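Local coordinates for aclacinomycin-N/aclacinomycin-A oxidase (Streptomyces galilaeus, PDB 2IPI), which catalyses the last two steps of aclacinomycin biosynthesis, the oxygen-dependent oxidations of the terminal sugar that turn aclacinomycin N into A and A into Y, with bicovalently bound FAD, at residues F113-K118 and R224-T229; W255-L260 and T379-L384; V472-E477 and T488-G493. One frame throughout, in Å; residues are numbered along the deposited sequence.

Contact 1 (F113-K118 and R224-T229)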
loop_
_atom_site.group_PDB
_atom_site.type_symbol
_atom_site.label_atom_id
_atom_site.label_comp_id
_atom_site.label_asym_id
_atom_site.label_seq_id
_atom_site.Cartn_x
_atom_site.Cartn_y
_atom_site.Cartn_z
ATOM N N PHE A 113 0.207 12.177 18.611
ATOM C CA PHE A 113 0.974 12.618 19.775
ATOM C C PHE A 113 1.711 11.422 20.352
ATOM O O PHE A 113 1.525 10.298 19.899
ATOM C CB PHE A 113 0.045 13.256 20.795
ATOM C CG PHE A 113 -1.088 12.380 21.312
ATOM C CD1 PHE A 113 -0.920 11.580 22.429
ATOM C CD2 PHE A 113 -2.311 12.363 20.683
ATOM C CE1 PHE A 113 -1.949 10.789 22.891
ATOM C CE2 PHE A 113 -3.358 11.577 21.140
ATOM C CZ PHE A 113 -3.187 10.787 22.261
ATOM N N TYR A 114 2.568 11.644 21.326
ATOM C CA TYR A 114 3.218 10.603 22.081
ATOM C C TYR A 114 2.507 10.391 23.408
ATOM O O TYR A 114 2.009 11.342 24.011
ATOM C CB TYR A 114 4.672 11.005 22.350
ATOM C CG TYR A 114 5.384 10.023 23.244
ATOM C CD1 TYR A 114 5.600 8.702 22.864
ATOM C CD2 TYR A 114 5.833 10.458 24.482
ATOM C CE1 TYR A 114 6.255 7.836 23.714
ATOM C CE2 TYR A 114 6.490 9.592 25.324
ATOM C CZ TYR A 114 6.695 8.280 24.940
ATOM O OH TYR A 114 7.356 7.449 25.806
ATOM N N ASP A 115 2.447 9.164 23.906
ATOM C CA ASP A 115 1.933 8.997 25.264
ATOM C C ASP A 115 3.028 8.453 26.172
ATOM O O ASP A 115 3.386 7.279 26.059
ATOM C CB ASP A 115 0.733 8.068 25.323
ATOM C CG ASP A 115 0.091 8.070 26.698
ATOM O OD1 ASP A 115 -1.151 8.211 26.718
ATOM O OD2 ASP A 115 0.759 7.933 27.735
ATOM N N SER A 116 3.559 9.311 27.040
ATOM C CA SER A 116 4.624 8.896 27.947
ATOM C C SER A 116 4.191 7.674 28.751
ATOM O O SER A 116 4.997 6.798 29.069
ATOM C CB SER A 116 5.034 10.024 28.895
ATOM O OG SER A 116 4.626 11.284 28.411
ATOM N N GLY A 117 2.893 7.641 29.061
ATOM C CA GLY A 117 2.400 6.532 29.869
ATOM C C GLY A 117 2.688 5.217 29.153
ATOM O O GLY A 117 3.474 4.395 29.617
ATOM N N LYS A 118 2.031 5.072 28.019
ATOM C CA LYS A 118 1.981 3.894 27.183
ATOM C C LYS A 118 3.310 3.633 26.491
ATOM O O LYS A 118 3.557 2.566 25.928
ATOM C CB LYS A 118 0.888 4.061 26.118
ATOM C CG LYS A 118 -0.523 3.800 26.591
ATOM C CD LYS A 118 -1.285 5.078 26.875
ATOM C CE LYS A 118 -2.018 5.010 28.211
ATOM N NZ LYS A 118 -3.476 5.197 28.033
ATOM N N ARG A 224 -7.768 4.527 16.454
ATOM C CA ARG A 224 -6.445 4.962 16.874
ATOM C C ARG A 224 -5.408 3.846 16.796
ATOM O O ARG A 224 -5.651 2.709 17.206
ATOM C CB ARG A 224 -6.458 5.489 18.321
ATOM C CG ARG A 224 -5.081 5.998 18.734
ATOM C CD ARG A 224 -5.116 6.621 20.115
ATOM N NE ARG A 224 -5.974 7.789 20.133
ATOM C CZ ARG A 224 -6.861 8.190 21.016
ATOM N NH1 ARG A 224 -7.083 7.477 22.108
ATOM N NH2 ARG A 224 -7.524 9.322 20.796
ATOM N N TYR A 225 -4.225 4.153 16.279
ATOM C CA TYR A 225 -3.133 3.216 16.170
ATOM C C TYR A 225 -1.985 3.627 17.100
ATOM O O TYR A 225 -1.863 4.847 17.237
ATOM C CB TYR A 225 -2.543 3.191 14.754
ATOM C CG TYR A 225 -3.348 2.656 13.614
ATOM C CD1 TYR A 225 -4.179 3.455 12.841
ATOM C CD2 TYR A 225 -3.261 1.298 13.297
ATOM C CE1 TYR A 225 -4.910 2.930 11.793
ATOM C CE2 TYR A 225 -3.998 0.776 12.248
ATOM C CZ TYR A 225 -4.813 1.586 11.502
ATOM O OH TYR A 225 -5.531 1.043 10.449
ATOM N N TRP A 226 -1.246 2.684 17.618
ATOM C CA TRP A 226 -0.097 2.889 18.490
ATOM C C TRP A 226 1.181 2.328 17.900
ATOM O O TRP A 226 1.205 1.166 17.505
ATOM C CB TRP A 226 -0.343 2.358 19.920
ATOM C CG TRP A 226 -1.418 3.121 20.657
ATOM C CD1 TRP A 226 -2.755 2.829 20.582
ATOM C CD2 TRP A 226 -1.321 4.238 21.554
ATOM N NE1 TRP A 226 -3.473 3.701 21.361
ATOM C CE2 TRP A 226 -2.619 4.584 21.972
ATOM C CE3 TRP A 226 -0.264 5.010 22.036
ATOM C CZ2 TRP A 226 -2.897 5.633 22.843
ATOM C CZ3 TRP A 226 -0.534 6.054 22.906
ATOM C CH2 TRP A 226 -1.842 6.374 23.310
ATOM N N PHE A 227 2.227 3.155 17.827
ATOM C CA PHE A 227 3.503 2.691 17.294
ATOM C C PHE A 227 4.661 2.751 18.285
ATOM O O PHE A 227 4.819 3.725 19.007
ATOM C CB PHE A 227 3.922 3.536 16.059
ATOM C CG PHE A 227 2.927 3.279 14.932
ATOM C CD1 PHE A 227 1.853 4.128 14.748
ATOM C CD2 PHE A 227 3.100 2.173 14.109
ATOM C CE1 PHE A 227 0.907 3.878 13.761
ATOM C CE2 PHE A 227 2.158 1.930 13.117
ATOM C CZ PHE A 227 1.084 2.775 12.942
ATOM N N ARG A 228 5.457 1.692 18.238
ATOM C CA ARG A 228 6.703 1.547 18.943
ATOM C C ARG A 228 7.495 0.399 18.333
ATOM O O ARG A 228 6.942 -0.691 18.149
ATOM C CB ARG A 228 6.443 1.273 20.426
ATOM C CG ARG A 228 7.550 1.721 21.360
ATOM C CD ARG A 228 8.163 0.543 22.089
ATOM N NE ARG A 228 7.300 0.072 23.168
ATOM C CZ ARG A 228 6.371 -0.865 23.092
ATOM N NH1 ARG A 228 6.134 -1.490 21.936
ATOM N NH2 ARG A 228 5.657 -1.200 24.164
ATOM N N THR A 229 8.767 0.634 18.046
ATOM C CA THR A 229 9.613 -0.456 17.570
ATOM C C THR A 229 9.710 -1.547 18.624
ATOM O O THR A 229 10.095 -1.242 19.753
ATOM C CB THR A 229 11.015 0.051 17.192
ATOM O OG1 THR A 229 10.864 1.088 16.207
ATOM C CG2 THR A 229 11.830 -1.072 16.583
#

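Contact 2 (W255-L260 and T379-L384)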
loop_
_atom_site.group_PDB
_atom_site.type_symbol
_atom_site.label_atom_id
_atom_site.label_comp_id
_atom_site.label_asym_id
_atom_site.label_seq_id
_atom_site.Cartn_x
_atom_site.Cartn_y
_atom_site.Cartn_z
ATOM N N TRP A 255 15.749 7.014 -19.808
ATOM C CA TRP A 255 16.143 6.449 -21.090
ATOM C C TRP A 255 15.058 6.705 -22.134
ATOM O O TRP A 255 13.920 6.253 -21.942
ATOM C CB TRP A 255 16.396 4.960 -20.977
ATOM C CG TRP A 255 17.562 4.460 -20.195
ATOM C CD1 TRP A 255 18.824 4.227 -20.650
ATOM C CD2 TRP A 255 17.581 4.113 -18.802
ATOM N NE1 TRP A 255 19.634 3.765 -19.638
ATOM C CE2 TRP A 255 18.884 3.687 -18.486
ATOM C CE3 TRP A 255 16.619 4.125 -17.786
ATOM C CZ2 TRP A 255 19.258 3.279 -17.214
ATOM C CZ3 TRP A 255 17.002 3.716 -16.521
ATOM C CH2 TRP A 255 18.302 3.296 -16.225
ATOM N N ASP A 256 15.382 7.423 -23.210
ATOM C CA ASP A 256 14.353 7.820 -24.177
ATOM C C ASP A 256 13.839 6.613 -24.959
ATOM O O ASP A 256 14.602 5.687 -25.215
ATOM C CB ASP A 256 14.850 8.901 -25.144
ATOM C CG ASP A 256 15.152 10.243 -24.505
ATOM O OD1 ASP A 256 16.133 10.279 -23.726
ATOM O OD2 ASP A 256 14.467 11.258 -24.745
ATOM N N TRP A 257 12.561 6.575 -25.323
ATOM C CA TRP A 257 11.997 5.409 -25.993
ATOM C C TRP A 257 12.568 5.249 -27.396
ATOM O O TRP A 257 12.693 4.140 -27.908
ATOM C CB TRP A 257 10.449 5.469 -26.062
ATOM C CG TRP A 257 9.852 4.620 -24.969
ATOM C CD1 TRP A 257 9.358 5.046 -23.773
ATOM C CD2 TRP A 257 9.695 3.196 -24.982
ATOM N NE1 TRP A 257 8.902 3.983 -23.038
ATOM C CE2 TRP A 257 9.097 2.829 -23.758
ATOM C CE3 TRP A 257 9.996 2.186 -25.903
ATOM C CZ2 TRP A 257 8.801 1.508 -23.427
ATOM C CZ3 TRP A 257 9.699 0.880 -25.576
ATOM C CH2 TRP A 257 9.102 0.540 -24.353
ATOM N N SER A 258 12.901 6.363 -28.044
ATOM C CA SER A 258 13.337 6.251 -29.438
ATOM C C SER A 258 14.670 5.541 -29.535
ATOM O O SER A 258 14.983 4.884 -30.532
ATOM C CB SER A 258 13.398 7.638 -30.083
ATOM O OG SER A 258 14.404 8.432 -29.484
ATOM N N ALA A 259 15.508 5.653 -28.492
ATOM C CA ALA A 259 16.817 5.007 -28.570
ATOM C C ALA A 259 16.787 3.636 -27.907
ATOM O O ALA A 259 17.781 2.931 -27.777
ATOM C CB ALA A 259 17.882 5.877 -27.937
ATOM N N LEU A 260 15.587 3.262 -27.467
ATOM C CA LEU A 260 15.426 1.974 -26.809
ATOM C C LEU A 260 15.060 0.893 -27.821
ATOM O O LEU A 260 14.192 1.093 -28.666
ATOM C CB LEU A 260 14.371 2.051 -25.701
ATOM C CG LEU A 260 14.907 2.669 -24.400
ATOM C CD1 LEU A 260 13.777 2.872 -23.403
ATOM C CD2 LEU A 260 16.015 1.797 -23.831
ATOM N N THR A 379 7.265 -9.752 -22.988
ATOM C CA THR A 379 5.850 -9.418 -22.859
ATOM C C THR A 379 5.726 -7.943 -22.491
ATOM O O THR A 379 4.942 -7.185 -23.065
ATOM C CB THR A 379 5.153 -10.275 -21.786
ATOM O OG1 THR A 379 5.051 -11.637 -22.232
ATOM C CG2 THR A 379 3.735 -9.798 -21.530
ATOM N N LEU A 380 6.552 -7.565 -21.520
ATOM C CA LEU A 380 6.690 -6.209 -21.030
ATOM C C LEU A 380 7.017 -5.260 -22.177
ATOM O O LEU A 380 6.270 -4.322 -22.458
ATOM C CB LEU A 380 7.790 -6.142 -19.964
ATOM C CG LEU A 380 7.390 -5.710 -18.553
ATOM C CD1 LEU A 380 5.888 -5.756 -18.353
ATOM C CD2 LEU A 380 8.080 -6.576 -17.512
ATOM N N TYR A 381 8.135 -5.496 -22.858
ATOM C CA TYR A 381 8.527 -4.589 -23.935
ATOM C C TYR A 381 7.438 -4.458 -24.994
ATOM O O TYR A 381 7.084 -3.337 -25.377
ATOM C CB TYR A 381 9.847 -5.033 -24.579
ATOM C CG TYR A 381 10.340 -4.062 -25.635
ATOM C CD1 TYR A 381 11.131 -2.982 -25.254
ATOM C CD2 TYR A 381 10.041 -4.195 -26.980
ATOM C CE1 TYR A 381 11.591 -2.080 -26.190
ATOM C CE2 TYR A 381 10.504 -3.299 -27.926
ATOM C CZ TYR A 381 11.284 -2.239 -27.522
ATOM O OH TYR A 381 11.759 -1.328 -28.436
ATOM N N ARG A 382 6.898 -5.556 -25.517
ATOM C CA ARG A 382 5.935 -5.423 -26.618
ATOM C C ARG A 382 4.713 -4.615 -26.219
ATOM O O ARG A 382 4.197 -3.763 -26.954
ATOM C CB ARG A 382 5.487 -6.793 -27.113
ATOM C CG ARG A 382 4.908 -6.808 -28.524
ATOM C CD ARG A 382 4.335 -8.202 -28.799
ATOM N NE ARG A 382 5.109 -9.245 -28.110
ATOM C CZ ARG A 382 4.614 -10.108 -27.240
ATOM N NH1 ARG A 382 3.331 -10.063 -26.929
ATOM N NH2 ARG A 382 5.344 -11.030 -26.637
ATOM N N HIS A 383 4.189 -4.901 -25.027
ATOM C CA HIS A 383 2.987 -4.172 -24.602
ATOM C C HIS A 383 3.306 -2.742 -24.225
ATOM O O HIS A 383 2.460 -1.842 -24.292
ATOM C CB HIS A 383 2.345 -4.891 -23.424
ATOM C CG HIS A 383 1.224 -5.792 -23.862
ATOM N ND1 HIS A 383 1.402 -7.129 -24.131
ATOM C CD2 HIS A 383 -0.078 -5.528 -24.083
ATOM C CE1 HIS A 383 0.249 -7.650 -24.496
ATOM N NE2 HIS A 383 -0.674 -6.708 -24.474
ATOM N N LEU A 384 4.561 -2.502 -23.812
ATOM C CA LEU A 384 4.822 -1.098 -23.453
ATOM C C LEU A 384 5.160 -0.340 -24.731
ATOM O O LEU A 384 4.738 0.795 -24.900
ATOM C CB LEU A 384 5.893 -1.006 -22.374
ATOM C CG LEU A 384 5.441 -1.351 -20.944
ATOM C CD1 LEU A 384 6.622 -1.581 -20.009
ATOM C CD2 LEU A 384 4.525 -0.270 -20.394
#

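Contact 3 (V472-E477 and T488-G493)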
loop_
_atom_site.group_PDB
_atom_site.type_symbol
_atom_site.label_atom_id
_atom_site.label_comp_id
_atom_site.label_asym_id
_atom_site.label_seq_id
_atom_site.Cartn_x
_atom_site.Cartn_y
_atom_site.Cartn_z
ATOM N N VAL A 472 -10.422 -7.173 -8.222
ATOM C CA VAL A 472 -11.576 -8.086 -8.099
ATOM C C VAL A 472 -11.625 -9.050 -9.271
ATOM O O VAL A 472 -12.386 -10.015 -9.313
ATOM C CB VAL A 472 -12.839 -7.235 -7.892
ATOM C CG1 VAL A 472 -13.441 -6.813 -9.220
ATOM C CG2 VAL A 472 -13.811 -8.003 -6.998
ATOM N N ASP A 473 -10.757 -8.843 -10.259
ATOM C CA ASP A 473 -10.545 -9.797 -11.337
ATOM C C ASP A 473 -9.970 -11.091 -10.783
ATOM O O ASP A 473 -10.037 -12.137 -11.443
ATOM C CB ASP A 473 -9.598 -9.230 -12.402
ATOM C CG ASP A 473 -10.194 -8.018 -13.099
ATOM O OD1 ASP A 473 -9.447 -7.111 -13.514
ATOM O OD2 ASP A 473 -11.440 -7.991 -13.232
ATOM N N LEU A 474 -9.402 -11.025 -9.570
ATOM C CA LEU A 474 -8.848 -12.237 -8.970
ATOM C C LEU A 474 -9.945 -13.249 -8.638
ATOM O O LEU A 474 -9.626 -14.417 -8.410
ATOM C CB LEU A 474 -8.057 -11.940 -7.701
ATOM C CG LEU A 474 -6.789 -11.091 -7.849
ATOM C CD1 LEU A 474 -5.930 -11.200 -6.589
ATOM C CD2 LEU A 474 -6.003 -11.476 -9.089
ATOM N N VAL A 475 -11.179 -12.776 -8.621
ATOM C CA VAL A 475 -12.337 -13.604 -8.305
ATOM C C VAL A 475 -13.181 -13.839 -9.552
ATOM O O VAL A 475 -14.241 -14.464 -9.484
ATOM C CB VAL A 475 -13.195 -12.949 -7.205
ATOM C CG1 VAL A 475 -14.291 -13.893 -6.743
ATOM C CG2 VAL A 475 -12.318 -12.509 -6.040
ATOM N N ASP A 476 -12.715 -13.363 -10.704
ATOM C CA ASP A 476 -13.363 -13.651 -11.976
ATOM C C ASP A 476 -12.656 -14.792 -12.720
ATOM O O ASP A 476 -11.479 -14.714 -13.074
ATOM C CB ASP A 476 -13.399 -12.388 -12.837
ATOM C CG ASP A 476 -14.000 -12.653 -14.206
ATOM O OD1 ASP A 476 -15.187 -12.333 -14.404
ATOM O OD2 ASP A 476 -13.278 -13.188 -15.073
ATOM N N GLU A 477 -13.387 -15.896 -12.910
ATOM C CA GLU A 477 -12.819 -17.096 -13.512
ATOM C C GLU A 477 -12.662 -16.937 -15.020
ATOM O O GLU A 477 -11.830 -17.546 -15.672
ATOM C CB GLU A 477 -13.691 -18.314 -13.199
ATOM N N THR A 488 -5.382 -17.180 -1.116
ATOM C CA THR A 488 -4.028 -17.721 -1.234
ATOM C C THR A 488 -3.110 -16.641 -1.798
ATOM O O THR A 488 -2.004 -16.403 -1.334
ATOM C CB THR A 488 -4.015 -18.960 -2.146
ATOM O OG1 THR A 488 -4.834 -19.976 -1.528
ATOM C CG2 THR A 488 -2.613 -19.523 -2.322
ATOM N N LEU A 489 -3.636 -15.979 -2.836
ATOM C CA LEU A 489 -2.864 -14.992 -3.563
ATOM C C LEU A 489 -2.393 -13.891 -2.620
ATOM O O LEU A 489 -1.230 -13.516 -2.665
ATOM C CB LEU A 489 -3.672 -14.384 -4.711
ATOM C CG LEU A 489 -3.978 -15.281 -5.911
ATOM C CD1 LEU A 489 -4.532 -14.435 -7.049
ATOM C CD2 LEU A 489 -2.753 -16.051 -6.383
ATOM N N TYR A 490 -3.315 -13.401 -1.781
ATOM C CA TYR A 490 -2.962 -12.244 -0.952
ATOM C C TYR A 490 -2.324 -12.602 0.383
ATOM O O TYR A 490 -1.530 -11.823 0.933
ATOM C CB TYR A 490 -4.229 -11.421 -0.707
ATOM C CG TYR A 490 -4.642 -10.481 -1.802
ATOM C CD1 TYR A 490 -5.908 -10.584 -2.372
ATOM C CD2 TYR A 490 -3.817 -9.483 -2.311
ATOM C CE1 TYR A 490 -6.337 -9.741 -3.386
ATOM C CE2 TYR A 490 -4.231 -8.633 -3.323
ATOM C CZ TYR A 490 -5.487 -8.760 -3.866
ATOM O OH TYR A 490 -5.917 -7.915 -4.878
ATOM N N TYR A 491 -2.663 -13.725 1.003
ATOM C CA TYR A 491 -2.233 -13.991 2.370
ATOM C C TYR A 491 -1.471 -15.295 2.554
ATOM O O TYR A 491 -1.052 -15.572 3.694
ATOM C CB TYR A 491 -3.471 -14.078 3.288
ATOM C CG TYR A 491 -4.433 -12.930 3.279
ATOM C CD1 TYR A 491 -4.091 -11.685 3.815
ATOM C CD2 TYR A 491 -5.701 -13.056 2.746
ATOM C CE1 TYR A 491 -4.997 -10.632 3.802
ATOM C CE2 TYR A 491 -6.605 -12.020 2.727
ATOM C CZ TYR A 491 -6.246 -10.804 3.260
ATOM O OH TYR A 491 -7.180 -9.805 3.219
ATOM N N LYS A 492 -1.313 -16.102 1.512
ATOM C CA LYS A 492 -0.701 -17.419 1.581
ATOM C C LYS A 492 -1.194 -18.208 2.782
ATOM O O LYS A 492 -2.388 -18.173 3.067
ATOM C CB LYS A 492 0.829 -17.284 1.610
ATOM C CG LYS A 492 1.308 -16.556 0.343
ATOM C CD LYS A 492 2.712 -16.000 0.555
ATOM C CE LYS A 492 3.759 -17.100 0.621
ATOM N NZ LYS A 492 4.835 -17.015 -0.404
ATOM N N GLY A 493 -0.331 -18.913 3.503
ATOM C CA GLY A 493 -0.763 -19.754 4.604
ATOM C C GLY A 493 -1.375 -19.043 5.788
ATOM O O GLY A 493 -1.729 -19.683 6.779
#

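Contact 1 (F113-K118 and R224-T229)
Trp226 sends its indole toward the strand end and turn at 113-118 because CG stands opposite the carbonyl carbon, and Asp115 has CG turned beside its own carbonyl carbon and opposite its backbone N (chi1 -172°), which places the carboxylate where OD2 can accept from the backbone N of Lys118. The Asp115 methylene lies at the edge of the six-membered end of the indole, near its plane, with Asp115 CB 3.4 Å from Trp226 CZ3. Across this junction the carboxylate and indole planes are 56° apart. Lys118 CG lies above one face, toward the rim, and CD comes obliquely to 3.8 Å from Trp226 CH2 while CB lies 4.0 Å from CZ3. Phe113 adds a looser flank, its CE1 being 4.4 Å from Trp226 CH2. Apart from Phe113, the indole is met by the aliphatic carbons of two charged residues.

These residues belong to the five-stranded antiparallel sheet of the FAD-binding PCMH-type region. Strand 112-115 is an outermost strand and strand 221-227 is third in order, so the indole reaches over the intervening strand 120-123, touching Ala120, to the turn that joins the first two strands. That turn is shaped by an Asx motif: Lys118 N donates to Asp115 OD2 at 3.1 Å, coming from above the carboxylate plane with an N-H...O angle of 157°. The bond ties the aspartate that meets the ring edge to the backbone of the lysine whose CG lies over its rim. At the other end of the indole, Trp226 NE1 is hydrogen-bonded to Glu181 of strand 177-185, whose carboxylate also forms a salt bridge with Arg224.

Contact 2 (W255-L260 and T379-L384)
Tyr381 reaches across from helix 374-385 to the turn that follows strand 248-256, where its ring and hydroxyl meet both Trp257 and Leu260. From CB, the chain leaves with CG opposite the backbone N (chi1 -176°), which extends the ring toward Trp257. CD1 comes first, 4.1 Å from Trp257 CZ3. CE1 is closer, at 3.6 Å from the same CZ3, and CZ follows at 4.0 Å from it. The two rings lie obliquely, planes at 41°, and the side chains run past each other in opposite directions. At the tip, Tyr381 OH donates a weak hydrogen bond of 3.4 Å to Leu260 O. One turn further along the helix, Leu384 CB packs 4.0 Å from Trp257 CZ2, the two side chains crossing at about a right angle, so the benzene end of the indole is held by residues three apart on one helical face. Phe265 of helix 262-278 meets the tyrosine ring edge-to-face and also touches Leu384. Trp257 and Leu260 are the first and last residues of a type I beta turn, closed by Leu260 N to Trp257 O, which leads from a strand of the seven-stranded antiparallel sheet into helix 262-278, and helix 374-385 packs against this turn and that helix.

Contact 3 (V472-E477 and T488-G493)
Leu474 inserts its CD1 methyl between Leu489 and Tyr490, consecutive residues of helix 486-491. That methyl is 3.6 Å from Leu489 CD1 and 3.5 Å from Tyr490 CE1. The second branch shares the leucine partner, Leu474 CD2 lying 3.9 Å from Leu489 CD1, whereas the tyrosine is met by CD1 alone. The methyl sits beside the CE1-CZ-OH end of the phenol, Leu474 CD1 being 3.7 Å from both Tyr490 CZ and Tyr490 OH. It approaches the ring obliquely. In both leucines CG stands opposite the carbonyl carbon, chi1 being -64° at Leu474 and -70° at Leu489, and this brings their branched ends together between the two backbones.

The contact closes a short excursion of the berberine and berberine-like region, in which a 3-10 turn at 472-475 is brought back against helix 486-491. The turn carries its own backbone bonds, Val475 N to Val472 O at 3.1 Å and Asp476 N to Asp473 O at 3.0 Å, and these close the turn that carries Leu474. Trp486, at the start of the helix, also packs on Leu474.

Further out, the phenol and the turn are both anchored. Tyr490 OH is hydrogen-bonded to the backbone O of Tyr469, a catalytic proton acceptor that also binds aclacinomycin Y; Tyr490 therefore joins this hydrophobic contact to the backbone of an active-site residue, its side chain about 5 Å from that of Tyr469. On the far flank of the turn, buried Asp473 forms salt bridges with Lys364 and Arg442, which fasten the 3-10 segment to strand 360-368 and helix 434-448.

Overall arrangement
The three contacts share no helix or strand and do not touch; they follow one another in series along the chain. Contacts 2 and 3 are buried, whereas contact 1 is only partly so and lies on the FAD-binding region, its centre about 47 Å from that of contact 2, on the opposite side of the molecule's centre. Contact 1 sets aliphatic carbons of charged residues, and a phenylalanine ring, against an indole. Contact 2 pairs two aromatic rings with a leucine beside them and adds a weak hydroxyl bond, and contact 3 is aliphatic methyl against leucine and phenol. Contact 3 has its centre nearest the middle of the chain, about 17 Å away, and adjoins the active site.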